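Long-range contact in hypothetical protein PH1952 (Pyrococcus horikoshii, PDB 1ZJJ), which is uncharacterised but binds magnesium and is probably a phosphatase of the haloacid dehalogenase superfamily: residues T73-F87 / E97-A111. Numbering follows the deposited sequence.
Sequences TRLYMSKHLDPGKIF and EMQALGWGIVTLDEA
Trp103 and Pro83 meet at the edge of the smaller, four-stranded parallel sheet, where the loop after helix 92-101 runs parallel to the outermost strand 86-89. Pro83 CA sits over the centre of the indole's six-membered ring, a CH-pi contact 3.4 Å from the centroid and 11° off the normal. Leu101 CD1 lies against the opposite face, near the rim, while Met77 O approaches at the ring edge. With CG anti to its carbonyl carbon, Trp103 lays its ring between Pro83 and Leu101. Replacing Trp103 by an alanine would probably strip Pro83 of its CH-pi partner and open a gap beside Leu101 and Met77, so that the loop could shift. Deeper in, Met77 SD lies 3.5 Å from Met98 SD, the two side chains crossing at about a right angle, and Ile86 CD1 packs on Leu101 CD1; Val123 of strand 121-124 underlies this cluster. At the far end Arg74 fits among Glu97, Met98, Ala100 and Leu101, and its NE gives a straight salt-bridge hydrogen bond, in the guanidinium plane, to Glu97 OE1 (2.8 Å, 164°). Two backbone bonds, Ile86 N to Gly104 O (2.9 Å) and Val106 N to Ile86 O (2.8 Å), make a single parallel bridge at Ile86 and Ile105. Helices 73-80 and 97-101, 27° apart, flank strand 86-89 in sequence: a helix-strand-helix succession in a parallel alpha/beta domain, consistent with the cap of a HAD-type enzyme.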
loop_
_atom_site.group_PDB
_atom_site.type_symbol
_atom_site.label_atom_id
_atom_site.label_comp_id
_atom_site.label_asym_id
_atom_site.label_seq_id
_atom_site.Cartn_x
_atom_site.Cartn_y
_atom_site.Cartn_z
ATOM N N THR B 73 11.348 15.466 -9.468
ATOM C CA THR B 73 11.811 14.094 -9.639
ATOM C C THR B 73 12.773 14.009 -10.826
ATOM O O THR B 73 13.838 13.406 -10.722
ATOM C CB THR B 73 10.619 13.123 -9.846
ATOM O OG1 THR B 73 9.788 13.132 -8.676
ATOM C CG2 THR B 73 11.110 11.706 -10.081
ATOM N N ARG B 74 12.398 14.613 -11.951
ATOM C CA ARG B 74 13.263 14.614 -13.129
ATOM C C ARG B 74 14.597 15.272 -12.787
ATOM O O ARG B 74 15.658 14.737 -13.105
ATOM C CB ARG B 74 12.605 15.368 -14.296
ATOM C CG ARG B 74 13.588 15.772 -15.408
ATOM C CD ARG B 74 12.888 16.144 -16.729
ATOM N NE ARG B 74 12.112 17.387 -16.688
ATOM C CZ ARG B 74 12.635 18.613 -16.642
ATOM N NH1 ARG B 74 13.951 18.790 -16.626
ATOM N NH2 ARG B 74 11.839 19.674 -16.628
ATOM N N LEU B 75 14.541 16.432 -12.135
ATOM C CA LEU B 75 15.754 17.157 -11.757
ATOM C C LEU B 75 16.633 16.343 -10.804
ATOM O O LEU B 75 17.864 16.368 -10.902
ATOM C CB LEU B 75 15.394 18.508 -11.124
ATOM C CG LEU B 75 14.645 19.492 -12.037
ATOM C CD1 LEU B 75 14.301 20.755 -11.272
ATOM C CD2 LEU B 75 15.502 19.828 -13.250
ATOM N N TYR B 76 16.003 15.624 -9.882
ATOM C CA TYR B 76 16.751 14.796 -8.944
ATOM C C TYR B 76 17.474 13.675 -9.704
ATOM O O TYR B 76 18.669 13.445 -9.510
ATOM C CB TYR B 76 15.811 14.173 -7.907
ATOM C CG TYR B 76 16.512 13.172 -7.024
ATOM C CD1 TYR B 76 17.331 13.589 -5.974
ATOM C CD2 TYR B 76 16.429 11.805 -7.294
ATOM C CE1 TYR B 76 18.057 12.668 -5.221
ATOM C CE2 TYR B 76 17.148 10.879 -6.550
ATOM C CZ TYR B 76 17.961 11.316 -5.518
ATOM O OH TYR B 76 18.686 10.395 -4.800
ATOM N N MET B 77 16.731 12.978 -10.563
ATOM C CA MET B 77 17.284 11.880 -11.349
ATOM C C MET B 77 18.451 12.348 -12.216
ATOM O O MET B 77 19.501 11.712 -12.255
ATOM C CB MET B 77 16.187 11.262 -12.225
ATOM C CG MET B 77 15.074 10.617 -11.410
ATOM S SD MET B 77 13.649 10.102 -12.381
ATOM C CE MET B 77 14.254 8.535 -13.012
ATOM N N SER B 78 18.263 13.469 -12.902
ATOM C CA SER B 78 19.294 14.017 -13.765
ATOM C C SER B 78 20.583 14.337 -13.004
ATOM O O SER B 78 21.689 14.049 -13.473
ATOM C CB SER B 78 18.772 15.284 -14.442
ATOM O OG SER B 78 19.639 15.699 -15.478
ATOM N N LYS B 79 20.432 14.921 -11.821
ATOM C CA LYS B 79 21.571 15.314 -11.005
ATOM C C LYS B 79 22.254 14.222 -10.190
ATOM O O LYS B 79 23.473 14.249 -10.033
ATOM C CB LYS B 79 21.149 16.433 -10.049
ATOM C CG LYS B 79 22.283 17.022 -9.236
ATOM C CD LYS B 79 21.794 18.175 -8.371
ATOM C CE LYS B 79 22.970 18.978 -7.850
ATOM N NZ LYS B 79 22.565 20.012 -6.858
ATOM N N HIS B 80 21.486 13.255 -9.697
ATOM C CA HIS B 80 22.044 12.226 -8.828
ATOM C C HIS B 80 22.016 10.760 -9.253
ATOM O O HIS B 80 22.495 9.910 -8.511
ATOM C CB HIS B 80 21.376 12.339 -7.451
ATOM C CG HIS B 80 21.519 13.685 -6.818
ATOM N ND1 HIS B 80 22.735 14.186 -6.401
ATOM C CD2 HIS B 80 20.605 14.647 -6.542
ATOM C CE1 HIS B 80 22.563 15.395 -5.896
ATOM N NE2 HIS B 80 21.278 15.698 -5.971
ATOM N N LEU B 81 21.466 10.438 -10.417
ATOM C CA LEU B 81 21.421 9.035 -10.815
ATOM C C LEU B 81 22.036 8.813 -12.185
ATOM O O LEU B 81 22.309 9.767 -12.914
ATOM C CB LEU B 81 19.975 8.532 -10.805
ATOM C CG LEU B 81 19.201 8.701 -9.490
ATOM C CD1 LEU B 81 17.741 8.295 -9.711
ATOM C CD2 LEU B 81 19.832 7.855 -8.382
ATOM N N ASP B 82 22.261 7.550 -12.531
ATOM C CA ASP B 82 22.838 7.217 -13.828
ATOM C C ASP B 82 21.731 6.889 -14.815
ATOM O O ASP B 82 20.861 6.075 -14.533
ATOM C CB ASP B 82 23.786 6.034 -13.692
ATOM C CG ASP B 82 24.841 6.265 -12.641
ATOM O OD1 ASP B 82 25.537 7.300 -12.712
ATOM O OD2 ASP B 82 24.964 5.414 -11.740
ATOM N N PRO B 83 21.760 7.518 -15.996
ATOM C CA PRO B 83 20.736 7.279 -17.012
ATOM C C PRO B 83 20.460 5.796 -17.253
ATOM O O PRO B 83 21.380 4.993 -17.392
ATOM C CB PRO B 83 21.311 7.977 -18.240
ATOM C CG PRO B 83 22.075 9.118 -17.638
ATOM C CD PRO B 83 22.795 8.432 -16.505
ATOM N N GLY B 84 19.177 5.453 -17.304
ATOM C CA GLY B 84 18.764 4.079 -17.517
ATOM C C GLY B 84 17.280 4.085 -17.829
ATOM O O GLY B 84 16.602 5.098 -17.614
ATOM N N LYS B 85 16.759 2.970 -18.337
ATOM C CA LYS B 85 15.340 2.913 -18.671
ATOM C C LYS B 85 14.445 3.038 -17.446
ATOM O O LYS B 85 14.754 2.533 -16.374
ATOM C CB LYS B 85 15.032 1.642 -19.451
ATOM C CG LYS B 85 15.650 1.666 -20.822
ATOM C CD LYS B 85 15.773 0.265 -21.347
ATOM C CE LYS B 85 14.942 0.057 -22.595
ATOM N NZ LYS B 85 15.148 -1.307 -23.139
ATOM N N ILE B 86 13.332 3.731 -17.641
ATOM C CA ILE B 86 12.363 4.017 -16.590
ATOM C C ILE B 86 11.008 3.344 -16.780
ATOM O O ILE B 86 10.475 3.275 -17.902
ATOM C CB ILE B 86 12.096 5.556 -16.514
ATOM C CG1 ILE B 86 13.430 6.305 -16.451
ATOM C CG2 ILE B 86 11.200 5.889 -15.292
ATOM C CD1 ILE B 86 13.330 7.808 -16.738
ATOM N N PHE B 87 10.447 2.865 -15.676
ATOM C CA PHE B 87 9.110 2.295 -15.696
ATOM C C PHE B 87 8.323 3.283 -14.839
ATOM O O PHE B 87 8.712 3.577 -13.712
ATOM C CB PHE B 87 9.064 0.915 -15.054
ATOM C CG PHE B 87 7.689 0.316 -15.041
ATOM C CD1 PHE B 87 7.065 -0.051 -16.232
ATOM C CD2 PHE B 87 6.995 0.156 -13.846
ATOM C CE1 PHE B 87 5.767 -0.571 -16.235
ATOM C CE2 PHE B 87 5.698 -0.360 -13.832
ATOM C CZ PHE B 87 5.081 -0.725 -15.031
ATOM N N GLU B 97 7.457 14.340 -17.821
ATOM C CA GLU B 97 8.731 14.707 -17.208
ATOM C C GLU B 97 9.768 13.610 -17.420
ATOM O O GLU B 97 10.943 13.897 -17.634
ATOM C CB GLU B 97 8.557 14.957 -15.705
ATOM C CG GLU B 97 7.667 16.137 -15.373
ATOM C CD GLU B 97 8.275 17.479 -15.756
ATOM O OE1 GLU B 97 9.372 17.508 -16.358
ATOM O OE2 GLU B 97 7.643 18.515 -15.453
ATOM N N MET B 98 9.341 12.355 -17.352
ATOM C CA MET B 98 10.275 11.253 -17.545
ATOM C C MET B 98 10.682 11.164 -19.016
ATOM O O MET B 98 11.829 10.846 -19.333
ATOM C CB MET B 98 9.662 9.934 -17.061
ATOM C CG MET B 98 9.399 9.887 -15.548
ATOM S SD MET B 98 10.897 10.169 -14.554
ATOM C CE MET B 98 10.816 11.956 -14.314
ATOM N N GLN B 99 9.749 11.460 -19.914
ATOM C CA GLN B 99 10.059 11.433 -21.339
ATOM C C GLN B 99 11.114 12.500 -21.621
ATOM O O GLN B 99 12.030 12.284 -22.416
ATOM C CB GLN B 99 8.801 11.702 -22.171
ATOM C CG GLN B 99 7.728 10.641 -22.002
ATOM C CD GLN B 99 6.487 10.900 -22.838
ATOM O OE1 GLN B 99 5.997 12.025 -22.913
ATOM N NE2 GLN B 99 5.959 9.848 -23.452
ATOM N N ALA B 100 10.987 13.642 -20.948
ATOM C CA ALA B 100 11.923 14.746 -21.110
ATOM C C ALA B 100 13.355 14.355 -20.742
ATOM O O ALA B 100 14.311 14.920 -21.275
ATOM C CB ALA B 100 11.475 15.929 -20.271
ATOM N N LEU B 101 13.508 13.408 -19.820
ATOM C CA LEU B 101 14.839 12.958 -19.428
ATOM C C LEU B 101 15.510 12.319 -20.638
ATOM O O LEU B 101 16.733 12.379 -20.800
ATOM C CB LEU B 101 14.755 11.932 -18.292
ATOM C CG LEU B 101 14.793 12.453 -16.856
ATOM C CD1 LEU B 101 14.564 11.303 -15.881
ATOM C CD2 LEU B 101 16.134 13.115 -16.596
ATOM N N GLY B 102 14.696 11.707 -21.489
ATOM C CA GLY B 102 15.219 11.068 -22.680
ATOM C C GLY B 102 15.942 9.768 -22.394
ATOM O O GLY B 102 16.653 9.256 -23.251
ATOM N N TRP B 103 15.755 9.221 -21.198
ATOM C CA TRP B 103 16.414 7.975 -20.822
ATOM C C TRP B 103 15.735 6.746 -21.414
ATOM O O TRP B 103 16.319 5.660 -21.458
ATOM C CB TRP B 103 16.462 7.848 -19.294
ATOM C CG TRP B 103 17.382 8.838 -18.625
ATOM C CD1 TRP B 103 18.093 9.842 -19.224
ATOM C CD2 TRP B 103 17.676 8.923 -17.222
ATOM N NE1 TRP B 103 18.808 10.546 -18.282
ATOM C CE2 TRP B 103 18.570 10.005 -17.046
ATOM C CE3 TRP B 103 17.266 8.192 -16.096
ATOM C CZ2 TRP B 103 19.064 10.369 -15.789
ATOM C CZ3 TRP B 103 17.757 8.555 -14.848
ATOM C CH2 TRP B 103 18.648 9.637 -14.706
ATOM N N GLY B 104 14.501 6.921 -21.875
ATOM C CA GLY B 104 13.767 5.807 -22.440
ATOM C C GLY B 104 12.819 5.199 -21.424
ATOM O O GLY B 104 13.224 4.826 -20.316
ATOM N N ILE B 105 11.551 5.092 -21.805
ATOM C CA ILE B 105 10.529 4.530 -20.927
ATOM C C ILE B 105 10.066 3.152 -21.372
ATOM O O ILE B 105 9.762 2.944 -22.542
ATOM C CB ILE B 105 9.281 5.437 -20.869
ATOM C CG1 ILE B 105 9.632 6.764 -20.195
ATOM C CG2 ILE B 105 8.144 4.726 -20.131
ATOM C CD1 ILE B 105 8.496 7.765 -20.193
ATOM N N VAL B 106 10.029 2.210 -20.438
ATOM C CA VAL B 106 9.549 0.866 -20.732
ATOM C C VAL B 106 8.037 0.909 -20.511
ATOM O O VAL B 106 7.573 1.161 -19.394
ATOM C CB VAL B 106 10.166 -0.186 -19.776
ATOM C CG1 VAL B 106 9.554 -1.562 -20.049
ATOM C CG2 VAL B 106 11.676 -0.237 -19.961
ATOM N N THR B 107 7.271 0.681 -21.574
ATOM C CA THR B 107 5.815 0.714 -21.480
ATOM C C THR B 107 5.266 -0.557 -20.846
ATOM O O THR B 107 5.986 -1.542 -20.680
ATOM C CB THR B 107 5.165 0.852 -22.863
ATOM O OG1 THR B 107 5.366 -0.361 -23.597
ATOM C CG2 THR B 107 5.776 2.021 -23.625
ATOM N N LEU B 108 3.984 -0.529 -20.495
ATOM C CA LEU B 108 3.341 -1.694 -19.897
ATOM C C LEU B 108 3.412 -2.872 -20.851
ATOM O O LEU B 108 3.642 -4.006 -20.436
ATOM C CB LEU B 108 1.871 -1.406 -19.586
ATOM C CG LEU B 108 1.448 -1.419 -18.116
ATOM C CD1 LEU B 108 -0.063 -1.246 -18.034
ATOM C CD2 LEU B 108 1.867 -2.725 -17.456
ATOM N N ASP B 109 3.209 -2.600 -22.134
ATOM C CA ASP B 109 3.235 -3.664 -23.131
ATOM C C ASP B 109 4.611 -4.302 -23.243
ATOM O O ASP B 109 4.730 -5.528 -23.303
ATOM C CB ASP B 109 2.798 -3.134 -24.494
ATOM C CG ASP B 109 1.928 -4.122 -25.236
ATOM O OD1 ASP B 109 0.810 -4.396 -24.749
ATOM O OD2 ASP B 109 2.360 -4.631 -26.292
ATOM N N GLU B 110 5.648 -3.470 -23.285
ATOM C CA GLU B 110 7.009 -3.978 -23.370
ATOM C C GLU B 110 7.284 -4.772 -22.093
ATOM O O GLU B 110 7.940 -5.810 -22.129
ATOM C CB GLU B 110 7.995 -2.814 -23.523
ATOM C CG GLU B 110 7.729 -1.981 -24.770
ATOM C CD GLU B 110 8.651 -0.784 -24.896
ATOM O OE1 GLU B 110 8.836 -0.062 -23.893
ATOM O OE2 GLU B 110 9.176 -0.558 -26.005
ATOM N N ALA B 111 6.751 -4.289 -20.971
ATOM C CA ALA B 111 6.919 -4.963 -19.686
ATOM C C ALA B 111 6.303 -6.361 -19.744
ATOM O O ALA B 111 6.881 -7.328 -19.238
ATOM C CB ALA B 111 6.260 -4.149 -18.568
#